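Long-range contacts in putative TRAP PERIPLASMIC SOLUTE BINDING PROTEIN (Haemophilus influenzae, PDB 4PBQ), which binds L-gulonate and probably delivers such a sugar acid to a TRAP transporter as its periplasmic solute-binding protein: residues A[151-156]-A[201-206]; A[164-169]-A[181-186]. All coordinates share one frame; numbering follows the deposited sequence.

In the fold
Contact 2 reaches L-gulonate through Arg167 and Pro169, and contact 1 lies beside it, with the two centres about 9 Å apart. Contact 1 pairs the end of strand 136-151 with the start of strand 204-208, two antiparallel members of the large mixed sheet. Contact 2 joins the parallel strands 165-168 and 184-187. Along the chain, both segments of contact 2 fall between the two of contact 1. The contacts touch directly: Asp203 forms a salt bridge with Arg165, and Gly204 O probably accepts a hydrogen bond from Arg167 N. The strand carrying the pocket residue Arg167 is thus tied to the start of strand 204-208 by a backbone bond and a salt bridge.

Contact 1 (A[151-156]-A[201-206]); sequences SNKKLE and VIDGQE
The antiparallel pairing of strand 136-151 with strand 204-208 begins here, where Ser151 faces Gly204 in the large mixed sheet. The two form a non-hydrogen-bonded pair, with Ser151 CA 4.2 Å from Gly204 CA. Glycine leaves room for this close approach, since a beta carbon on residue 204 would run into Ser151 CA. One step further on, Asn152 N donates a hydrogen bond to Asp203 O over 2.9 Å. Asp203 O also lies 3.5 Å from Ser151 CA in a CA-H...O contact, and it accepts a bond from Gln221 NE2. Two N-H donors and a CA-H group meet this one oxygen.

Past this pair segment 151-156 leaves the sheet, and a side chain continues the contact. Lys153 is extended beyond CG and slants across the Asp203 side chain. Lys153 NZ forms a salt bridge with Asp203 OD2 at 2.9 Å. The ammonium comes from above the carboxylate, 57° out of its plane, and Lys153 CE lies 3.5 Å from Asp203 OD1. In this solute-binding fold the same aspartate also reaches the neighbouring strand 165-168, because OD1 forms a salt bridge with Arg165 NH2. Two basic groups thus share the carboxylate, which probably favours its ionised form.

Ser151 also bonds within its own loop. Ser151 OG is anti to the backbone N (chi1 180°), and donates to Lys153 O in the plane of that carbonyl, on a lone pair, at 2.7 Å. Beyond the paired residues, Ile202 packs on Ala196 and Leu197 of helix 193-198. Further along strand 204-208, Glu206 forms a salt bridge with Arg147 of the ligand pocket.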
ATOM      1  N   SER A 151     -10.708   4.387  14.703  1.00  7.62           N
ATOM      2  CA  SER A 151     -12.040   4.912  14.911  1.00  8.16           C
ATOM      3  C   SER A 151     -12.205   5.568  16.267  1.00 11.03           C
ATOM      4  O   SER A 151     -11.693   5.072  17.270  1.00 11.51           O
ATOM      5  CB  SER A 151     -13.045   3.758  14.793  1.00 12.90           C
ATOM      6  OG  SER A 151     -14.345   4.242  15.003  1.00 17.30           O
ATOM      7  N   ASN A 152     -12.984   6.646  16.314  1.00 10.77           N
ATOM      8  CA  ASN A 152     -13.393   7.252  17.575  1.00 10.11           C
ATOM      9  C   ASN A 152     -14.464   6.411  18.253  1.00 17.65           C
ATOM     10  O   ASN A 152     -14.728   6.583  19.430  1.00 22.07           O
ATOM     11  CB  ASN A 152     -13.984   8.636  17.361  1.00 13.53           C
ATOM     12  CG  ASN A 152     -12.978   9.636  16.837  1.00 16.73           C
ATOM     13  OD1 ASN A 152     -11.791   9.545  17.123  1.00 17.20           O
ATOM     14  ND2 ASN A 152     -13.456  10.601  16.075  1.00 18.58           N
ATOM     15  N   LYS A 153     -15.086   5.532  17.473  1.00 21.39           N
ATOM     16  CA  LYS A 153     -16.226   4.741  17.923  1.00 27.87           C
ATOM     17  C   LYS A 153     -15.836   3.267  18.025  1.00 21.78           C
ATOM     18  O   LYS A 153     -15.233   2.730  17.118  1.00 17.28           O
ATOM     19  CB  LYS A 153     -17.380   4.873  16.910  1.00 27.32           C
ATOM     20  CG  LYS A 153     -18.024   6.268  16.795  1.00 33.16           C
ATOM     21  CD  LYS A 153     -19.085   6.285  15.680  1.00 42.07           C
ATOM     22  CE  LYS A 153     -19.775   7.647  15.520  1.00 42.18           C
ATOM     23  NZ  LYS A 153     -20.493   7.764  14.187  1.00 36.49           N
ATOM     24  N   LYS A 154     -16.231   2.597  19.104  1.00 19.16           N
ATOM     25  CA  LYS A 154     -15.961   1.179  19.232  1.00 20.45           C
ATOM     26  C   LYS A 154     -16.734   0.368  18.175  1.00 20.58           C
ATOM     27  O   LYS A 154     -17.924   0.583  17.966  1.00 24.27           O
ATOM     28  CB  LYS A 154     -16.296   0.719  20.649  1.00 28.38           C
ATOM     29  CG  LYS A 154     -16.245  -0.773  20.857  1.00 35.15           C
ATOM     30  CD  LYS A 154     -16.650  -1.157  22.288  1.00 32.72           C
ATOM     31  CE  LYS A 154     -15.445  -1.258  23.199  1.00 44.38           C
ATOM     32  NZ  LYS A 154     -15.806  -1.844  24.531  1.00 56.72           N
ATOM     33  N   LEU A 155     -16.038  -0.542  17.499  1.00 16.62           N
ATOM     34  CA  LEU A 155     -16.662  -1.427  16.526  1.00 21.03           C
ATOM     35  C   LEU A 155     -16.342  -2.880  16.873  1.00 19.40           C
ATOM     36  O   LEU A 155     -15.183  -3.290  16.829  1.00 19.58           O
ATOM     37  CB  LEU A 155     -16.162  -1.116  15.110  1.00 18.47           C
ATOM     38  CG  LEU A 155     -16.160   0.361  14.702  1.00 18.27           C
ATOM     39  CD1 LEU A 155     -15.399   0.521  13.397  1.00 20.34           C
ATOM     40  CD2 LEU A 155     -17.599   0.894  14.578  1.00 16.58           C
ATOM     41  N   GLU A 156     -17.359  -3.674  17.209  1.00 18.97           N
ATOM     42  CA  GLU A 156     -17.105  -5.068  17.574  1.00 23.96           C
ATOM     43  C   GLU A 156     -18.115  -6.036  16.970  1.00 24.02           C
ATOM     44  O   GLU A 156     -18.051  -7.238  17.215  1.00 23.59           O
ATOM     45  CB  GLU A 156     -17.038  -5.229  19.103  1.00 29.11           C
ATOM     46  CG  GLU A 156     -18.279  -4.794  19.836  1.00 32.90           C
ATOM     47  CD  GLU A 156     -18.025  -4.489  21.323  1.00 42.53           C
ATOM     48  OE1 GLU A 156     -18.872  -3.804  21.932  1.00 42.86           O
ATOM     49  OE2 GLU A 156     -16.998  -4.930  21.881  1.00 35.57           O
ATOM     50  N   VAL A 201     -15.804  15.520  10.624  1.00 13.07           N
ATOM     51  CA  VAL A 201     -16.362  15.173   9.332  1.00 11.03           C
ATOM     52  C   VAL A 201     -16.340  13.667   9.129  1.00 13.72           C
ATOM     53  O   VAL A 201     -17.159  13.115   8.411  1.00 13.57           O
ATOM     54  CB  VAL A 201     -15.595  15.890   8.188  1.00 15.00           C
ATOM     55  CG1 VAL A 201     -16.055  15.421   6.835  1.00 16.29           C
ATOM     56  CG2 VAL A 201     -15.782  17.397   8.317  1.00 24.57           C
ATOM     57  N   ILE A 202     -15.367  13.013   9.754  1.00 12.25           N
ATOM     58  CA  ILE A 202     -15.258  11.566   9.716  1.00 11.20           C
ATOM     59  C   ILE A 202     -15.055  11.077  11.141  1.00  8.92           C
ATOM     60  O   ILE A 202     -14.687  11.851  12.025  1.00 10.32           O
ATOM     61  CB  ILE A 202     -14.056  11.101   8.860  1.00  8.40           C
ATOM     62  CG1 ILE A 202     -12.750  11.722   9.359  1.00  7.21           C
ATOM     63  CG2 ILE A 202     -14.292  11.442   7.340  1.00 11.13           C
ATOM     64  CD1 ILE A 202     -11.506  11.252   8.567  1.00  7.68           C
ATOM     65  N   ASP A 203     -15.271   9.783  11.346  1.00  8.46           N
ATOM     66  CA  ASP A 203     -15.070   9.133  12.638  1.00 10.06           C
ATOM     67  C   ASP A 203     -13.762   8.345  12.700  1.00 10.42           C
ATOM     68  O   ASP A 203     -13.269   8.025  13.791  1.00 10.54           O
ATOM     69  CB  ASP A 203     -16.192   8.158  12.900  1.00  9.50           C
ATOM     70  CG  ASP A 203     -17.541   8.833  12.959  1.00 17.80           C
ATOM     71  OD1 ASP A 203     -17.669   9.809  13.725  1.00 16.40           O
ATOM     72  OD2 ASP A 203     -18.451   8.391  12.216  1.00 17.61           O
ATOM     73  N   GLY A 204     -13.223   8.013  11.529  1.00  8.57           N
ATOM     74  CA  GLY A 204     -12.015   7.225  11.458  1.00  7.89           C
ATOM     75  C   GLY A 204     -11.526   7.034  10.035  1.00  8.02           C
ATOM     76  O   GLY A 204     -11.947   7.719   9.078  1.00  6.83           O
ATOM     77  N   GLN A 205     -10.581   6.118   9.898  1.00  7.60           N
ATOM     78  CA  GLN A 205      -9.939   5.840   8.624  1.00  5.78           C
ATOM     79  C   GLN A 205      -9.449   4.394   8.663  1.00  8.98           C
ATOM     80  O   GLN A 205      -9.710   3.682   9.635  1.00  8.05           O
ATOM     81  CB  GLN A 205      -8.776   6.838   8.339  1.00  6.68           C
ATOM     82  CG  GLN A 205      -7.617   6.800   9.327  1.00  9.08           C
ATOM     83  CD  GLN A 205      -6.566   5.753   8.998  1.00  8.03           C
ATOM     84  OE1 GLN A 205      -5.982   5.768   7.919  1.00  9.14           O
ATOM     85  NE2 GLN A 205      -6.368   4.804   9.908  1.00  8.94           N
ATOM     86  N   GLU A 206      -8.753   3.949   7.621  1.00  6.30           N
ATOM     87  CA  GLU A 206      -8.203   2.590   7.613  1.00  5.44           C
ATOM     88  C   GLU A 206      -6.863   2.565   6.885  1.00  6.74           C
ATOM     89  O   GLU A 206      -6.688   3.227   5.871  1.00  7.66           O
ATOM     90  CB  GLU A 206      -9.214   1.570   7.069  1.00  9.60           C
ATOM     91  CG  GLU A 206      -9.901   1.936   5.770  1.00  9.37           C
ATOM     92  CD  GLU A 206      -9.019   1.716   4.557  1.00  9.87           C
ATOM     93  OE1 GLU A 206      -8.623   0.548   4.315  1.00  7.97           O
ATOM     94  OE2 GLU A 206      -8.716   2.718   3.854  1.00  7.81           O
TER

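Contact 2 (A[164-169]-A[181-186]); sequences LRLRVP and MNINPQ. With 2UF (L-gulonate), chain D.
Leu164, Leu166 and Val168 pack on Ile183 and Pro185 along one side of a pair of parallel strands. The side chains of Leu164 and Ile183 run side by side in the same direction, with Leu164 CD2 4.1 Å from Ile183 CG1. Leu166 instead slants across Ile183. Ile183 CG2, placed anti to its own backbone N, meets Leu166 CB at 3.7 Å. Val168 and Pro185 again lie side by side, and Val168 CG2 approaches Pro185 CB to 4.0 Å.

The strands belong to a beta-alpha-beta unit: helix 172-180 links 165-168 to 184-187 and packs on Val168 and Pro185. A Schellman motif at Asn182 ends the helix before the second strand. The backbone ladder runs from Asn184 N to Leu164 O (2.9 Å), then through Leu166 N to Asn184 O and Gln186 N to Leu166 O. Val168 N to Gln186 O follows, and the pairing goes on to Met188.

On the face shared with Asn184 and Gln186, the two arginines serve different ends. Arg165 bends at chi3 and turns to Lys200 O and Asp203. Arg167 has CG anti to the backbone N (chi1 176°), bends at chi2 (-93°), then runs straight to L-gulonate. Its guanidinium meets the ligand carboxylate edge-on through two nearly straight hydrogen bonds, Arg167 NH1 to O6B of L-gulonate at 2.8 Å and Arg167 NH2 to O6A at 2.9 Å. Pro169 CA lies 3.5 Å above one face of this group, near its rim, and Arg167 NE bonds to Met188 O. Pro169 CB also touches the hydroxylated carbon chain of L-gulonate, 3.6 Å from O4.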
ATOM      1  N   LEU A 164     -21.300   4.891  10.659  1.00 15.86           N
ATOM      2  CA  LEU A 164     -19.862   5.162  10.707  1.00 18.70           C
ATOM      3  C   LEU A 164     -19.418   5.949   9.478  1.00 19.34           C
ATOM      4  O   LEU A 164     -19.754   5.572   8.360  1.00 16.32           O
ATOM      5  CB  LEU A 164     -19.073   3.859  10.783  1.00 15.43           C
ATOM      6  CG  LEU A 164     -17.568   4.052  10.985  1.00 15.64           C
ATOM      7  CD1 LEU A 164     -17.254   4.665  12.353  1.00 15.77           C
ATOM      8  CD2 LEU A 164     -16.859   2.719  10.795  1.00 15.94           C
ATOM      9  N   ARG A 165     -18.663   7.027   9.695  1.00 11.95           N
ATOM     10  CA  ARG A 165     -18.105   7.828   8.603  1.00  8.83           C
ATOM     11  C   ARG A 165     -16.611   7.589   8.544  1.00 10.18           C
ATOM     12  O   ARG A 165     -15.882   7.905   9.485  1.00 11.08           O
ATOM     13  CB  ARG A 165     -18.411   9.308   8.826  1.00 17.05           C
ATOM     14  CG  ARG A 165     -19.921   9.621   8.878  1.00 19.76           C
ATOM     15  CD  ARG A 165     -20.221  10.965   9.515  1.00 27.82           C
ATOM     16  NE  ARG A 165     -19.571  11.107  10.807  1.00 18.32           N
ATOM     17  CZ  ARG A 165     -19.249  12.273  11.359  1.00 25.45           C
ATOM     18  NH1 ARG A 165     -19.557  13.413  10.755  1.00 24.95           N
ATOM     19  NH2 ARG A 165     -18.624  12.303  12.522  1.00 25.96           N
ATOM     20  N   LEU A 166     -16.159   7.003   7.446  1.00  8.24           N
ATOM     21  CA  LEU A 166     -14.756   6.610   7.356  1.00  8.56           C
ATOM     22  C   LEU A 166     -14.115   7.274   6.164  1.00 11.08           C
ATOM     23  O   LEU A 166     -14.643   7.198   5.051  1.00  9.82           O
ATOM     24  CB  LEU A 166     -14.664   5.097   7.208  1.00 11.51           C
ATOM     25  CG  LEU A 166     -13.552   4.354   7.931  1.00 23.55           C
ATOM     26  CD1 LEU A 166     -13.669   4.545   9.453  1.00 15.38           C
ATOM     27  CD2 LEU A 166     -13.569   2.868   7.577  1.00 26.04           C
ATOM     28  N   ARG A 167     -12.976   7.932   6.374  1.00  8.61           N
ATOM     29  CA  ARG A 167     -12.173   8.327   5.233  1.00  6.26           C
ATOM     30  C   ARG A 167     -11.694   7.078   4.518  1.00  5.36           C
ATOM     31  O   ARG A 167     -11.288   6.107   5.162  1.00  7.29           O
ATOM     32  CB  ARG A 167     -10.968   9.158   5.650  1.00  6.78           C
ATOM     33  CG  ARG A 167     -10.037   9.510   4.522  1.00  5.09           C
ATOM     34  CD  ARG A 167      -8.909   8.526   4.366  1.00  4.45           C
ATOM     35  NE  ARG A 167      -7.986   8.886   3.301  1.00  4.12           N
ATOM     36  CZ  ARG A 167      -6.948   8.142   2.959  1.00  6.29           C
ATOM     37  NH1 ARG A 167      -6.701   6.997   3.611  1.00  7.72           N
ATOM     38  NH2 ARG A 167      -6.157   8.532   1.978  1.00  7.00           N
ATOM     39  N   VAL A 168     -11.719   7.115   3.192  1.00  5.26           N
ATOM     40  CA  VAL A 168     -11.062   6.092   2.380  1.00  8.18           C
ATOM     41  C   VAL A 168     -10.085   6.747   1.386  1.00  7.89           C
ATOM     42  O   VAL A 168     -10.156   7.951   1.126  1.00  5.23           O
ATOM     43  CB  VAL A 168     -12.074   5.186   1.623  1.00  7.05           C
ATOM     44  CG1 VAL A 168     -12.928   4.397   2.624  1.00  8.25           C
ATOM     45  CG2 VAL A 168     -12.955   6.030   0.692  1.00  8.02           C
ATOM     46  N   PRO A 169      -9.177   5.956   0.832  1.00  6.28           N
ATOM     47  CA  PRO A 169      -8.215   6.570  -0.112  1.00  4.86           C
ATOM     48  C   PRO A 169      -8.832   6.968  -1.451  1.00  5.57           C
ATOM     49  O   PRO A 169     -10.046   6.771  -1.689  1.00  7.48           O
ATOM     50  CB  PRO A 169      -7.163   5.488  -0.322  1.00 14.12           C
ATOM     51  CG  PRO A 169      -7.700   4.236   0.295  1.00  9.43           C
ATOM     52  CD  PRO A 169      -8.785   4.607   1.255  1.00  7.83           C
HETATM   53  N   MSE A 181     -19.778  -2.694   3.521  1.00 12.15           N
HETATM   54  CA  MSE A 181     -19.769  -2.832   4.982  1.00 13.43           C
HETATM   55  C   MSE A 181     -20.876  -2.012   5.666  1.00  9.79           C
HETATM   56  O   MSE A 181     -21.005  -2.050   6.880  1.00 13.52           O
HETATM   57  CB  MSE A 181     -18.420  -2.416   5.573  1.00 11.37           C
HETATM   58  CG  MSE A 181     -17.187  -3.208   5.077  1.00 11.22           C
HETATM   59 SE   MSE A 181     -17.326  -5.135   5.371  1.00 13.47          SE
HETATM   60  CE  MSE A 181     -17.398  -5.748   3.528  1.00 11.96           C
ATOM     61  N   ASN A 182     -21.682  -1.311   4.871  1.00  9.96           N
ATOM     62  CA  ASN A 182     -22.695  -0.361   5.343  1.00 12.92           C
ATOM     63  C   ASN A 182     -22.058   0.832   6.066  1.00 13.91           C
ATOM     64  O   ASN A 182     -22.680   1.450   6.936  1.00 15.85           O
ATOM     65  CB  ASN A 182     -23.748  -1.057   6.232  1.00 14.55           C
ATOM     66  CG  ASN A 182     -25.077  -0.340   6.215  1.00 35.78           C
ATOM     67  OD1 ASN A 182     -25.341   0.467   5.326  1.00 35.97           O
ATOM     68  ND2 ASN A 182     -25.930  -0.639   7.195  1.00 47.03           N
ATOM     69  N   ILE A 183     -20.796   1.108   5.717  1.00 10.22           N
ATOM     70  CA  ILE A 183     -20.075   2.293   6.175  1.00  9.31           C
ATOM     71  C   ILE A 183     -20.308   3.442   5.200  1.00 11.90           C
ATOM     72  O   ILE A 183     -20.451   3.201   4.007  1.00 12.73           O
ATOM     73  CB  ILE A 183     -18.564   1.993   6.260  1.00  9.68           C
ATOM     74  CG1 ILE A 183     -18.267   0.946   7.343  1.00  9.66           C
ATOM     75  CG2 ILE A 183     -17.768   3.279   6.524  1.00 12.53           C
ATOM     76  CD1 ILE A 183     -16.839   0.389   7.282  1.00 13.40           C
ATOM     77  N   ASN A 184     -20.334   4.687   5.704  1.00 11.80           N
ATOM     78  CA  ASN A 184     -20.395   5.888   4.850  1.00  9.33           C
ATOM     79  C   ASN A 184     -18.975   6.389   4.546  1.00 12.56           C
ATOM     80  O   ASN A 184     -18.357   6.987   5.406  1.00 12.55           O
ATOM     81  CB  ASN A 184     -21.165   7.019   5.543  1.00 12.15           C
ATOM     82  CG  ASN A 184     -22.588   6.611   5.935  1.00 25.67           C
ATOM     83  OD1 ASN A 184     -23.252   5.876   5.207  1.00 37.91           O
ATOM     84  ND2 ASN A 184     -23.055   7.090   7.084  1.00 34.14           N
ATOM     85  N   PRO A 185     -18.464   6.132   3.342  1.00  8.85           N
ATOM     86  CA  PRO A 185     -17.098   6.542   3.000  1.00  7.35           C
ATOM     87  C   PRO A 185     -17.031   7.984   2.555  1.00  9.97           C
ATOM     88  O   PRO A 185     -17.985   8.515   2.009  1.00  8.40           O
ATOM     89  CB  PRO A 185     -16.765   5.633   1.827  1.00 10.87           C
ATOM     90  CG  PRO A 185     -18.097   5.506   1.113  1.00  9.77           C
ATOM     91  CD  PRO A 185     -19.105   5.417   2.215  1.00  9.62           C
ATOM     92  N   GLN A 186     -15.880   8.604   2.754  1.00  7.11           N
ATOM     93  CA  GLN A 186     -15.563   9.863   2.108  1.00  6.66           C
ATOM     94  C   GLN A 186     -14.129   9.768   1.621  1.00  6.20           C
ATOM     95  O   GLN A 186     -13.186   9.708   2.407  1.00  7.82           O
ATOM     96  CB  GLN A 186     -15.714  11.092   3.022  1.00 11.09           C
ATOM     97  CG  GLN A 186     -15.396  12.386   2.187  1.00 19.68           C
ATOM     98  CD  GLN A 186     -15.876  13.718   2.795  1.00 20.05           C
ATOM     99  OE1 GLN A 186     -16.694  13.753   3.717  1.00 21.98           O
ATOM    100  NE2 GLN A 186     -15.351  14.820   2.268  1.00 14.85           N
TER
HETATM  101  O6A 2UF D 401      -3.691   7.034   1.454  1.00  6.48           O
HETATM  102  C6  2UF D 401      -3.826   5.855   1.810  1.00 10.19           C
HETATM  103  O6B 2UF D 401      -4.603   5.451   2.689  1.00  8.56           O
HETATM  104  C5  2UF D 401      -2.906   4.818   1.134  1.00  8.06           C
HETATM  105  O5  2UF D 401      -2.695   3.752   2.035  1.00  5.42           O
HETATM  106  C4  2UF D 401      -3.543   4.282  -0.168  1.00  8.76           C
HETATM  107  O4  2UF D 401      -3.643   5.343  -1.132  1.00  6.81           O
HETATM  108  C3  2UF D 401      -2.699   3.114  -0.721  1.00  5.48           C
HETATM  109  O3  2UF D 401      -1.271   3.444  -0.816  1.00  5.86           O
HETATM  110  C2  2UF D 401      -3.191   2.675  -2.110  1.00  6.75           C
HETATM  111  O2  2UF D 401      -2.582   1.417  -2.328  1.00  6.20           O
HETATM  112  C1  2UF D 401      -4.735   2.458  -2.140  1.00  4.97           C
HETATM  113  O1  2UF D 401      -5.067   1.896  -3.420  1.00  6.69           O